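Local coordinates for N-acetyl-beta-D glucosaminidase (Rhizomucor miehei CAU432, PDB 4ZM6), which probably hydrolyses terminal N-acetylglucosamine residues from beta-linked glycosides and, through a GCN5-related region that binds acetyl-CoA, acetylates glucosamine, at residues G106-S119 with R160-V174. Residues are numbered along the deposited sequence; the frame is centred on the assembly and turned at random.
Sequences GSSTAARNVAMAIS and RMGLAQVEGYQRGKV
Ala115 sets its methyl squarely on the ring of Tyr169, CB lying 3.5 Å from the ring centroid and 8° off the normal, a CH-pi contact. Tyr169 has its ring beside the backbone N (chi1 -72°), which turns it across the neighbouring helix, against Ala115, with CG2 of Ile118 and CB of Ser119 at its edge; its hydroxyl makes a weak hydrogen bond to Asn83. Next to the ring, Gly168 brings bare backbone against Arg112 and Met116: its CA comes 4.4 Å from Met116 CA and 3.6 Å from Arg112 O. CA-H...O contacts from Arg112 to Ala164 O and from Met116 to Gly168 O accompany the close approach. One turn back, the bent chain of Gln165 reaches over Ala111, and NE2 gives a weak, fairly straight hydrogen bond (3.5 Å) to Ala111 O, while OE1 is held by Tyr151. On another flank the stem of Arg112 crosses Glu167 obliquely, CD 3.7 Å from OE1; that carboxylate is bridged to Arg171 and Arg640. With axes 6.9 Å apart at -27°, this is close, near-parallel packing of two helices through faces rich in small residues within the TIM-barrel-type glycoside hydrolase family 3 domain, bordered by acetyltransferase helix 627-642.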
loop_
_atom_site.group_PDB
_atom_site.type_symbol
_atom_site.label_atom_id
_atom_site.label_comp_id
_atom_site.label_asym_id
_atom_site.label_seq_id
_atom_site.Cartn_x
_atom_site.Cartn_y
_atom_site.Cartn_z
ATOM N N GLY A 106 -7.082 -2.016 -19.957
ATOM C CA GLY A 106 -6.810 -1.267 -18.731
ATOM C C GLY A 106 -8.006 -0.906 -17.866
ATOM O O GLY A 106 -7.918 0.015 -17.055
ATOM N N SER A 107 -9.115 -1.625 -18.023
ATOM C CA SER A 107 -10.312 -1.376 -17.233
ATOM C C SER A 107 -10.745 -2.629 -16.496
ATOM O O SER A 107 -11.202 -3.589 -17.112
ATOM C CB SER A 107 -11.457 -0.889 -18.125
ATOM O OG SER A 107 -12.700 -0.924 -17.433
ATOM N N SER A 108 -10.614 -2.605 -15.172
ATOM C CA SER A 108 -11.077 -3.695 -14.315
ATOM C C SER A 108 -12.577 -3.931 -14.479
ATOM O O SER A 108 -13.041 -5.064 -14.372
ATOM C CB SER A 108 -10.756 -3.392 -12.851
ATOM O OG SER A 108 -11.332 -2.159 -12.449
ATOM N N THR A 109 -13.331 -2.866 -14.746
ATOM C CA THR A 109 -14.763 -2.999 -14.999
ATOM C C THR A 109 -15.018 -3.851 -16.240
ATOM O O THR A 109 -15.856 -4.758 -16.219
ATOM C CB THR A 109 -15.437 -1.625 -15.168
ATOM O OG1 THR A 109 -15.163 -0.814 -14.016
ATOM C CG2 THR A 109 -16.950 -1.781 -15.344
ATOM N N ALA A 110 -14.281 -3.563 -17.309
ATOM C CA ALA A 110 -14.365 -4.349 -18.545
ATOM C C ALA A 110 -14.100 -5.835 -18.278
ATOM O O ALA A 110 -14.875 -6.695 -18.696
ATOM C CB ALA A 110 -13.393 -3.813 -19.589
ATOM N N ALA A 111 -13.015 -6.132 -17.570
ATOM C CA ALA A 111 -12.701 -7.512 -17.223
ATOM C C ALA A 111 -13.795 -8.157 -16.391
ATOM O O ALA A 111 -14.121 -9.321 -16.605
ATOM C CB ALA A 111 -11.391 -7.589 -16.470
ATOM N N ARG A 112 -14.335 -7.406 -15.431
ATOM C CA ARG A 112 -15.390 -7.921 -14.556
ATOM C C ARG A 112 -16.561 -8.353 -15.413
ATOM O O ARG A 112 -17.052 -9.474 -15.285
ATOM C CB ARG A 112 -15.845 -6.858 -13.548
ATOM C CG ARG A 112 -16.937 -7.315 -12.580
ATOM C CD ARG A 112 -17.737 -6.137 -12.037
ATOM N NE ARG A 112 -18.496 -5.452 -13.086
ATOM C CZ ARG A 112 -19.113 -4.277 -12.943
ATOM N NH1 ARG A 112 -19.087 -3.625 -11.782
ATOM N NH2 ARG A 112 -19.767 -3.747 -13.968
ATOM N N ASN A 113 -16.981 -7.458 -16.302
ATOM C CA ASN A 113 -18.085 -7.737 -17.210
ATOM C C ASN A 113 -17.841 -8.943 -18.099
ATOM O O ASN A 113 -18.747 -9.745 -18.322
ATOM C CB ASN A 113 -18.401 -6.505 -18.055
ATOM C CG ASN A 113 -19.018 -5.392 -17.232
ATOM O OD1 ASN A 113 -19.672 -5.645 -16.215
ATOM N ND2 ASN A 113 -18.810 -4.157 -17.657
ATOM N N VAL A 114 -16.618 -9.079 -18.600
ATOM C CA VAL A 114 -16.270 -10.243 -19.413
ATOM C C VAL A 114 -16.510 -11.526 -18.621
ATOM O O VAL A 114 -17.122 -12.460 -19.128
ATOM C CB VAL A 114 -14.816 -10.174 -19.915
ATOM C CG1 VAL A 114 -14.345 -11.525 -20.425
ATOM C CG2 VAL A 114 -14.703 -9.134 -21.016
ATOM N N ALA A 115 -16.044 -11.557 -17.376
ATOM C CA ALA A 115 -16.199 -12.734 -16.535
ATOM C C ALA A 115 -17.675 -13.032 -16.238
ATOM O O ALA A 115 -18.088 -14.193 -16.220
ATOM C CB ALA A 115 -15.412 -12.568 -15.244
ATOM N N MET A 116 -18.462 -11.983 -16.014
ATOM C CA MET A 116 -19.891 -12.132 -15.761
ATOM C C MET A 116 -20.571 -12.743 -16.977
ATOM O O MET A 116 -21.318 -13.712 -16.852
ATOM C CB MET A 116 -20.534 -10.779 -15.454
ATOM C CG MET A 116 -20.090 -10.156 -14.143
ATOM S SD MET A 116 -20.778 -8.505 -13.920
ATOM C CE MET A 116 -22.393 -8.939 -13.280
ATOM N N ALA A 117 -20.300 -12.164 -18.145
ATOM C CA ALA A 117 -20.835 -12.651 -19.418
ATOM C C ALA A 117 -20.479 -14.116 -19.683
ATOM O O ALA A 117 -21.310 -14.883 -20.175
ATOM C CB ALA A 117 -20.331 -11.783 -20.556
ATOM N N ILE A 118 -19.247 -14.496 -19.354
ATOM C CA ILE A 118 -18.779 -15.863 -19.562
ATOM C C ILE A 118 -19.433 -16.819 -18.579
ATOM O O ILE A 118 -19.844 -17.909 -18.965
ATOM C CB ILE A 118 -17.235 -15.951 -19.464
ATOM C CG1 ILE A 118 -16.599 -15.379 -20.734
ATOM C CG2 ILE A 118 -16.757 -17.381 -19.225
ATOM C CD1 ILE A 118 -16.930 -16.132 -22.011
ATOM N N SER A 119 -19.526 -16.423 -17.316
ATOM C CA SER A 119 -20.114 -17.300 -16.298
ATOM C C SER A 119 -21.581 -17.604 -16.612
ATOM O O SER A 119 -22.043 -18.724 -16.409
ATOM C CB SER A 119 -19.957 -16.703 -14.891
ATOM O OG SER A 119 -20.146 -15.303 -14.901
ATOM N N ARG A 160 -5.411 -6.040 -9.765
ATOM C CA ARG A 160 -6.559 -5.216 -10.121
ATOM C C ARG A 160 -7.518 -5.981 -11.032
ATOM O O ARG A 160 -8.715 -6.070 -10.748
ATOM C CB ARG A 160 -6.071 -3.947 -10.825
ATOM C CG ARG A 160 -7.069 -2.805 -10.854
ATOM C CD ARG A 160 -6.863 -1.924 -12.081
ATOM N NE ARG A 160 -5.461 -1.572 -12.284
ATOM C CZ ARG A 160 -4.944 -1.145 -13.436
ATOM N NH1 ARG A 160 -5.703 -1.003 -14.525
ATOM N NH2 ARG A 160 -3.647 -0.867 -13.503
ATOM N N MET A 161 -6.972 -6.547 -12.110
ATOM C CA MET A 161 -7.770 -7.249 -13.113
ATOM C C MET A 161 -8.210 -8.619 -12.601
ATOM O O MET A 161 -9.319 -9.067 -12.889
ATOM C CB MET A 161 -6.984 -7.421 -14.413
ATOM C CG MET A 161 -6.457 -6.139 -15.056
ATOM S SD MET A 161 -7.640 -4.866 -15.552
ATOM C CE MET A 161 -8.856 -5.881 -16.339
ATOM N N GLY A 162 -7.336 -9.280 -11.848
ATOM C CA GLY A 162 -7.627 -10.601 -11.290
ATOM C C GLY A 162 -8.845 -10.598 -10.381
ATOM O O GLY A 162 -9.805 -11.335 -10.623
ATOM N N LEU A 163 -8.796 -9.774 -9.333
ATOM C CA LEU A 163 -9.940 -9.570 -8.431
ATOM C C LEU A 163 -11.236 -9.369 -9.200
ATOM O O LEU A 163 -12.255 -9.975 -8.880
ATOM C CB LEU A 163 -9.736 -8.334 -7.543
ATOM C CG LEU A 163 -9.438 -8.538 -6.060
ATOM C CD1 LEU A 163 -8.010 -9.011 -5.830
ATOM C CD2 LEU A 163 -9.688 -7.231 -5.329
ATOM N N ALA A 164 -11.184 -8.496 -10.202
ATOM C CA ALA A 164 -12.363 -8.117 -10.965
ATOM C C ALA A 164 -13.021 -9.317 -11.621
ATOM O O ALA A 164 -14.246 -9.410 -11.652
ATOM C CB ALA A 164 -11.994 -7.085 -12.017
ATOM N N GLN A 165 -12.203 -10.230 -12.142
ATOM C CA GLN A 165 -12.704 -11.407 -12.853
ATOM C C GLN A 165 -13.206 -12.476 -11.890
ATOM O O GLN A 165 -14.233 -13.100 -12.142
ATOM C CB GLN A 165 -11.632 -11.982 -13.782
ATOM C CG GLN A 165 -11.357 -11.118 -15.005
ATOM C CD GLN A 165 -11.006 -11.935 -16.241
ATOM O OE1 GLN A 165 -10.144 -12.813 -16.199
ATOM N NE2 GLN A 165 -11.682 -11.649 -17.349
ATOM N N VAL A 166 -12.483 -12.682 -10.792
ATOM C CA VAL A 166 -12.945 -13.563 -9.719
ATOM C C VAL A 166 -14.326 -13.115 -9.227
ATOM O O VAL A 166 -15.221 -13.936 -9.053
ATOM C CB VAL A 166 -11.953 -13.585 -8.542
ATOM C CG1 VAL A 166 -12.555 -14.291 -7.332
ATOM C CG2 VAL A 166 -10.651 -14.257 -8.962
ATOM N N GLU A 167 -14.493 -11.815 -9.006
ATOM C CA GLU A 167 -15.815 -11.260 -8.732
ATOM C C GLU A 167 -16.762 -11.646 -9.863
ATOM O O GLU A 167 -17.748 -12.339 -9.641
ATOM C CB GLU A 167 -15.764 -9.727 -8.569
ATOM C CG GLU A 167 -17.120 -9.032 -8.691
ATOM C CD GLU A 167 -17.122 -7.594 -8.202
ATOM O OE1 GLU A 167 -18.127 -6.892 -8.423
ATOM O OE2 GLU A 167 -16.132 -7.151 -7.596
ATOM N N GLY A 168 -16.443 -11.216 -11.077
ATOM C CA GLY A 168 -17.310 -11.443 -12.234
ATOM C C GLY A 168 -17.794 -12.874 -12.385
ATOM O O GLY A 168 -18.992 -13.117 -12.542
ATOM N N TYR A 169 -16.861 -13.822 -12.328
ATOM C CA TYR A 169 -17.188 -15.234 -12.502
ATOM C C TYR A 169 -18.094 -15.722 -11.390
ATOM O O TYR A 169 -19.128 -16.325 -11.656
ATOM C CB TYR A 169 -15.923 -16.102 -12.532
ATOM C CG TYR A 169 -15.088 -15.975 -13.790
ATOM C CD1 TYR A 169 -15.652 -16.149 -15.051
ATOM C CD2 TYR A 169 -13.724 -15.717 -13.718
ATOM C CE1 TYR A 169 -14.882 -16.048 -16.200
ATOM C CE2 TYR A 169 -12.948 -15.608 -14.862
ATOM C CZ TYR A 169 -13.527 -15.776 -16.100
ATOM O OH TYR A 169 -12.751 -15.670 -17.233
ATOM N N GLN A 170 -17.701 -15.448 -10.149
ATOM C CA GLN A 170 -18.424 -15.934 -8.970
ATOM C C GLN A 170 -19.751 -15.217 -8.770
ATOM O O GLN A 170 -20.678 -15.754 -8.165
ATOM C CB GLN A 170 -17.556 -15.797 -7.727
ATOM C CG GLN A 170 -16.299 -16.643 -7.798
ATOM C CD GLN A 170 -15.470 -16.582 -6.540
ATOM O OE1 GLN A 170 -15.584 -15.655 -5.740
ATOM N NE2 GLN A 170 -14.627 -17.574 -6.356
ATOM N N ARG A 171 -19.837 -14.004 -9.293
ATOM C CA ARG A 171 -21.073 -13.244 -9.281
ATOM C C ARG A 171 -22.128 -13.966 -10.120
ATOM O O ARG A 171 -23.319 -13.923 -9.802
ATOM C CB ARG A 171 -20.813 -11.840 -9.829
ATOM C CG ARG A 171 -21.739 -10.773 -9.302
ATOM C CD ARG A 171 -20.939 -9.599 -8.781
ATOM N NE ARG A 171 -21.812 -8.644 -8.114
ATOM C CZ ARG A 171 -21.413 -7.732 -7.235
ATOM N NH1 ARG A 171 -20.135 -7.630 -6.886
ATOM N NH2 ARG A 171 -22.311 -6.916 -6.695
ATOM N N GLY A 172 -21.680 -14.635 -11.184
ATOM C CA GLY A 172 -22.551 -15.471 -12.012
ATOM C C GLY A 172 -22.698 -16.911 -11.529
ATOM O O GLY A 172 -23.004 -17.802 -12.323
ATOM N N LYS A 173 -22.486 -17.141 -10.233
ATOM C CA LYS A 173 -22.664 -18.461 -9.614
ATOM C C LYS A 173 -21.755 -19.541 -10.218
ATOM O O LYS A 173 -22.186 -20.673 -10.435
ATOM C CB LYS A 173 -24.138 -18.888 -9.682
ATOM N N VAL A 174 -20.497 -19.182 -10.475
ATOM C CA VAL A 174 -19.498 -20.106 -11.023
ATOM C C VAL A 174 -18.227 -20.028 -10.180
ATOM O O VAL A 174 -17.722 -18.938 -9.924
ATOM C CB VAL A 174 -19.157 -19.750 -12.485
ATOM C CG1 VAL A 174 -17.969 -20.557 -12.983
ATOM C CG2 VAL A 174 -20.363 -19.973 -13.382
#